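Local coordinates for fructokinase (Silicibacter sp., PDB 3C8U), which probably transfers a phosphate group from ATP to fructose, at residues 46-58 / 120-134. Numbering follows the deposited sequence.
Sequences LSAQGLPAEVVPM and VGPECRVAIIEGNYL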
loop_
_atom_site.group_PDB
_atom_site.type_symbol
_atom_site.label_atom_id
_atom_site.label_comp_id
_atom_site.label_asym_id
_atom_site.label_seq_id
_atom_site.Cartn_x
_atom_site.Cartn_y
_atom_site.Cartn_z
ATOM N N LEU A 46 3.159 -15.057 -8.990
ATOM C CA LEU A 46 4.242 -15.613 -8.137
ATOM C C LEU A 46 3.823 -16.992 -7.594
ATOM O O LEU A 46 4.593 -17.975 -7.602
ATOM C CB LEU A 46 4.588 -14.656 -6.996
ATOM C CG LEU A 46 5.364 -13.364 -7.366
ATOM C CD1 LEU A 46 5.218 -12.325 -6.255
ATOM C CD2 LEU A 46 6.848 -13.644 -7.656
ATOM N N SER A 47 2.577 -17.061 -7.152
ATOM C CA SER A 47 2.034 -18.308 -6.649
ATOM C C SER A 47 2.180 -19.403 -7.726
ATOM O O SER A 47 2.547 -20.554 -7.428
ATOM C CB SER A 47 0.567 -18.144 -6.209
ATOM O OG SER A 47 0.424 -17.148 -5.186
ATOM N N ALA A 48 1.967 -19.021 -8.970
ATOM C CA ALA A 48 1.971 -19.978 -10.097
ATOM C C ALA A 48 3.392 -20.475 -10.379
ATOM O O ALA A 48 3.599 -21.496 -11.053
ATOM C CB ALA A 48 1.345 -19.357 -11.378
ATOM N N GLN A 49 4.358 -19.733 -9.851
ATOM C CA GLN A 49 5.777 -20.051 -10.045
ATOM C C GLN A 49 6.319 -20.675 -8.781
ATOM O O GLN A 49 7.527 -20.687 -8.561
ATOM C CB GLN A 49 6.604 -18.811 -10.379
ATOM C CG GLN A 49 6.258 -18.160 -11.695
ATOM C CD GLN A 49 6.438 -19.048 -12.889
ATOM O OE1 GLN A 49 7.265 -19.958 -12.916
ATOM N NE2 GLN A 49 5.704 -18.733 -13.931
ATOM N N GLY A 50 5.389 -21.127 -7.947
ATOM C CA GLY A 50 5.707 -21.938 -6.741
ATOM C C GLY A 50 6.040 -21.146 -5.502
ATOM O O GLY A 50 6.601 -21.669 -4.525
ATOM N N LEU A 51 5.705 -19.860 -5.547
ATOM C CA LEU A 51 5.876 -18.978 -4.390
ATOM C C LEU A 51 4.523 -18.422 -3.963
ATOM O O LEU A 51 4.134 -17.365 -4.415
ATOM C CB LEU A 51 6.818 -17.805 -4.701
ATOM C CG LEU A 51 8.326 -17.922 -4.520
ATOM C CD1 LEU A 51 8.979 -16.602 -4.947
ATOM C CD2 LEU A 51 8.675 -18.265 -3.072
ATOM N N PRO A 52 3.810 -19.130 -3.078
ATOM C CA PRO A 52 2.491 -18.681 -2.632
ATOM C C PRO A 52 2.556 -17.315 -2.003
ATOM O O PRO A 52 3.257 -17.087 -1.042
ATOM C CB PRO A 52 2.071 -19.741 -1.612
ATOM C CG PRO A 52 2.897 -20.929 -1.920
ATOM C CD PRO A 52 4.193 -20.407 -2.454
ATOM N N ALA A 53 1.828 -16.419 -2.627
ATOM C CA ALA A 53 1.858 -15.000 -2.322
ATOM C C ALA A 53 0.474 -14.495 -2.097
ATOM O O ALA A 53 -0.497 -14.989 -2.671
ATOM C CB ALA A 53 2.497 -14.214 -3.493
ATOM N N GLU A 54 0.409 -13.502 -1.226
ATOM C CA GLU A 54 -0.824 -12.773 -0.923
ATOM C C GLU A 54 -0.572 -11.291 -0.705
ATOM O O GLU A 54 0.518 -10.887 -0.328
ATOM C CB GLU A 54 -1.502 -13.397 0.291
ATOM C CG GLU A 54 -2.107 -14.748 -0.032
ATOM C CD GLU A 54 -2.656 -15.478 1.167
ATOM O OE1 GLU A 54 -3.707 -15.062 1.689
ATOM O OE2 GLU A 54 -2.049 -16.492 1.564
ATOM N N VAL A 55 -1.619 -10.516 -0.926
ATOM C CA VAL A 55 -1.553 -9.061 -0.807
ATOM C C VAL A 55 -2.034 -8.633 0.578
ATOM O O VAL A 55 -3.122 -8.995 1.006
ATOM C CB VAL A 55 -2.360 -8.347 -1.921
ATOM C CG1 VAL A 55 -2.254 -6.823 -1.735
ATOM C CG2 VAL A 55 -1.856 -8.780 -3.335
ATOM N N VAL A 56 -1.196 -7.852 1.250
ATOM C CA VAL A 56 -1.486 -7.322 2.591
ATOM C C VAL A 56 -1.586 -5.787 2.490
ATOM O O VAL A 56 -0.584 -5.085 2.338
ATOM C CB VAL A 56 -0.412 -7.741 3.613
ATOM C CG1 VAL A 56 -0.667 -7.026 5.016
ATOM C CG2 VAL A 56 -0.330 -9.286 3.736
ATOM N N PRO A 57 -2.805 -5.242 2.512
ATOM C CA PRO A 57 -2.853 -3.777 2.460
ATOM C C PRO A 57 -2.534 -3.079 3.770
ATOM O O PRO A 57 -2.826 -3.594 4.861
ATOM C CB PRO A 57 -4.312 -3.502 2.104
ATOM C CG PRO A 57 -4.848 -4.771 1.656
ATOM C CD PRO A 57 -4.141 -5.818 2.360
HETATM N N MSE A 58 -1.971 -1.886 3.640
HETATM C CA MSE A 58 -1.683 -1.018 4.803
HETATM C C MSE A 58 -2.895 -0.238 5.310
HETATM O O MSE A 58 -2.865 0.281 6.388
HETATM C CB MSE A 58 -0.469 -0.097 4.566
HETATM C CG MSE A 58 -0.641 1.139 3.795
HETATM SE SE MSE A 58 0.811 2.518 4.138
HETATM C CE MSE A 58 0.217 3.163 5.784
ATOM N N VAL A 120 -2.588 -13.750 7.477
ATOM C CA VAL A 120 -1.548 -14.371 6.667
ATOM C C VAL A 120 -1.171 -15.649 7.394
ATOM O O VAL A 120 -0.767 -15.642 8.547
ATOM C CB VAL A 120 -0.310 -13.492 6.537
ATOM C CG1 VAL A 120 0.686 -14.137 5.635
ATOM C CG2 VAL A 120 -0.730 -12.098 6.027
ATOM N N GLY A 121 -1.316 -16.751 6.673
ATOM C CA GLY A 121 -1.043 -18.085 7.193
ATOM C C GLY A 121 0.302 -18.665 6.818
ATOM O O GLY A 121 1.004 -18.155 5.944
ATOM N N PRO A 122 0.646 -19.803 7.437
ATOM C CA PRO A 122 1.965 -20.414 7.286
ATOM C C PRO A 122 2.284 -20.868 5.859
ATOM O O PRO A 122 3.443 -20.985 5.498
ATOM C CB PRO A 122 1.960 -21.581 8.284
ATOM C CG PRO A 122 0.625 -21.592 8.935
ATOM C CD PRO A 122 -0.256 -20.531 8.335
ATOM N N GLU A 123 1.248 -21.066 5.062
ATOM C CA GLU A 123 1.406 -21.484 3.649
ATOM C C GLU A 123 1.892 -20.336 2.752
ATOM O O GLU A 123 2.436 -20.538 1.666
ATOM C CB GLU A 123 0.105 -22.045 3.095
ATOM C CG GLU A 123 -0.944 -21.006 2.793
ATOM C CD GLU A 123 -1.773 -20.561 3.984
ATOM O OE1 GLU A 123 -1.518 -20.975 5.161
ATOM O OE2 GLU A 123 -2.713 -19.787 3.718
ATOM N N CYS A 124 1.695 -19.119 3.233
ATOM C CA CYS A 124 2.143 -17.914 2.522
ATOM C C CYS A 124 3.620 -17.677 2.696
ATOM O O CYS A 124 4.134 -17.496 3.799
ATOM C CB CYS A 124 1.346 -16.681 2.976
ATOM S SG CYS A 124 1.930 -15.109 2.239
ATOM N N ARG A 125 4.297 -17.628 1.558
ATOM C CA ARG A 125 5.761 -17.535 1.488
ATOM C C ARG A 125 6.209 -16.112 1.198
ATOM O O ARG A 125 7.282 -15.700 1.562
ATOM C CB ARG A 125 6.300 -18.478 0.394
ATOM C CG ARG A 125 6.200 -19.949 0.770
ATOM C CD ARG A 125 7.354 -20.763 0.209
ATOM N NE ARG A 125 8.596 -20.003 0.163
ATOM C CZ ARG A 125 9.521 -20.189 -0.769
ATOM N NH1 ARG A 125 9.314 -21.104 -1.706
ATOM N NH2 ARG A 125 10.633 -19.458 -0.770
ATOM N N VAL A 126 5.334 -15.368 0.538
ATOM C CA VAL A 126 5.611 -13.978 0.181
ATOM C C VAL A 126 4.391 -13.119 0.448
ATOM O O VAL A 126 3.307 -13.416 -0.024
ATOM C CB VAL A 126 5.975 -13.856 -1.305
ATOM C CG1 VAL A 126 6.176 -12.369 -1.717
ATOM C CG2 VAL A 126 7.230 -14.718 -1.598
ATOM N N ALA A 127 4.601 -12.065 1.225
ATOM C CA ALA A 127 3.584 -11.044 1.457
ATOM C C ALA A 127 3.941 -9.827 0.625
ATOM O O ALA A 127 5.046 -9.268 0.723
ATOM C CB ALA A 127 3.484 -10.667 2.951
ATOM N N ILE A 128 2.992 -9.467 -0.227
ATOM C CA ILE A 128 3.082 -8.265 -1.025
ATOM C C ILE A 128 2.317 -7.228 -0.233
ATOM O O ILE A 128 1.096 -7.297 -0.123
ATOM C CB ILE A 128 2.476 -8.393 -2.414
ATOM C CG1 ILE A 128 3.187 -9.490 -3.209
ATOM C CG2 ILE A 128 2.506 -7.020 -3.142
ATOM C CD1 ILE A 128 2.483 -9.788 -4.464
ATOM N N ILE A 129 3.079 -6.302 0.333
ATOM C CA ILE A 129 2.541 -5.255 1.203
ATOM C C ILE A 129 2.299 -4.079 0.281
ATOM O O ILE A 129 3.197 -3.662 -0.432
ATOM C CB ILE A 129 3.540 -4.835 2.307
ATOM C CG1 ILE A 129 4.086 -6.035 3.087
ATOM C CG2 ILE A 129 2.918 -3.751 3.256
ATOM C CD1 ILE A 129 3.060 -6.937 3.613
ATOM N N GLU A 130 1.061 -3.593 0.257
ATOM C CA GLU A 130 0.684 -2.515 -0.628
ATOM C C GLU A 130 0.197 -1.315 0.158
ATOM O O GLU A 130 -0.559 -1.423 1.106
ATOM C CB GLU A 130 -0.318 -2.970 -1.718
ATOM C CG GLU A 130 -1.721 -3.141 -1.265
ATOM C CD GLU A 130 -2.702 -3.406 -2.386
ATOM O OE1 GLU A 130 -2.284 -3.502 -3.553
ATOM O OE2 GLU A 130 -3.901 -3.572 -2.074
ATOM N N GLY A 131 0.706 -0.160 -0.238
ATOM C CA GLY A 131 0.298 1.127 0.385
ATOM C C GLY A 131 0.861 2.353 -0.290
ATOM O O GLY A 131 1.631 2.272 -1.219
ATOM N N ASN A 132 0.521 3.510 0.244
ATOM C CA ASN A 132 0.980 4.767 -0.325
ATOM C C ASN A 132 2.347 5.213 0.191
ATOM O O ASN A 132 3.017 6.004 -0.450
ATOM C CB ASN A 132 -0.079 5.850 -0.084
ATOM C CG ASN A 132 -1.389 5.529 -0.778
ATOM O OD1 ASN A 132 -1.393 5.029 -1.917
ATOM N ND2 ASN A 132 -2.487 5.799 -0.120
ATOM N N TYR A 133 2.726 4.723 1.376
ATOM C CA TYR A 133 3.899 5.244 2.106
ATOM C C TYR A 133 4.993 4.227 2.378
ATOM O O TYR A 133 5.610 4.264 3.440
ATOM C CB TYR A 133 3.458 5.899 3.432
ATOM C CG TYR A 133 2.377 6.933 3.203
ATOM C CD1 TYR A 133 2.633 8.072 2.444
ATOM C CD2 TYR A 133 1.099 6.760 3.706
ATOM C CE1 TYR A 133 1.638 9.009 2.203
ATOM C CE2 TYR A 133 0.103 7.694 3.467
ATOM C CZ TYR A 133 0.378 8.813 2.720
ATOM O OH TYR A 133 -0.621 9.741 2.483
ATOM N N LEU A 134 5.255 3.358 1.392
ATOM C CA LEU A 134 6.211 2.260 1.559
ATOM C C LEU A 134 7.623 2.583 1.114
ATOM O O LEU A 134 8.558 1.829 1.398
ATOM C CB LEU A 134 5.709 0.987 0.883
ATOM C CG LEU A 134 4.313 0.497 1.353
ATOM C CD1 LEU A 134 4.088 -0.925 0.790
ATOM C CD2 LEU A 134 4.093 0.542 2.895
HETATM O O HOH W 1 -2.495 -17.048 4.114
#
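V55 lays its CG1 methyl over the carboxylate end of E130, 3.5 Å from CD, while P57 CG on the same face approaches OE2. E130 reaches this place from a chi1 of 77°, which sets CG between its backbone N and carbonyl carbon, and the chain then runs out extended to S39 and S36 of helix 36-48, which hydrogen-bond OE1 and OE2 respectively. With an alanine in place of E130, S36 and S39 would probably lose the carboxylate that their hydroxyls bond to, and V55 CG1 part of its packing. On the other face, V56 lies alongside I129, with V56 CB 3.6 Å from I129 CD1, and V56 CG2 meets V120 CG2 at 3.6 Å.

The backbones illustrate parallel pairing: V56 N donates to I128 O at 2.7 Å and V56 O accepts from E130 N, so V56 bonds to the two residues flanking its register partner I129. At the strand entrance P52 O takes two donors, R125 N and V126 N. At the far end M58 CG packs 3.5 Å from G131 CA. Edge strand 53-57 thus joins 126-131 in the 2-3-1-4-5 parallel sheet typical of P-loop kinases.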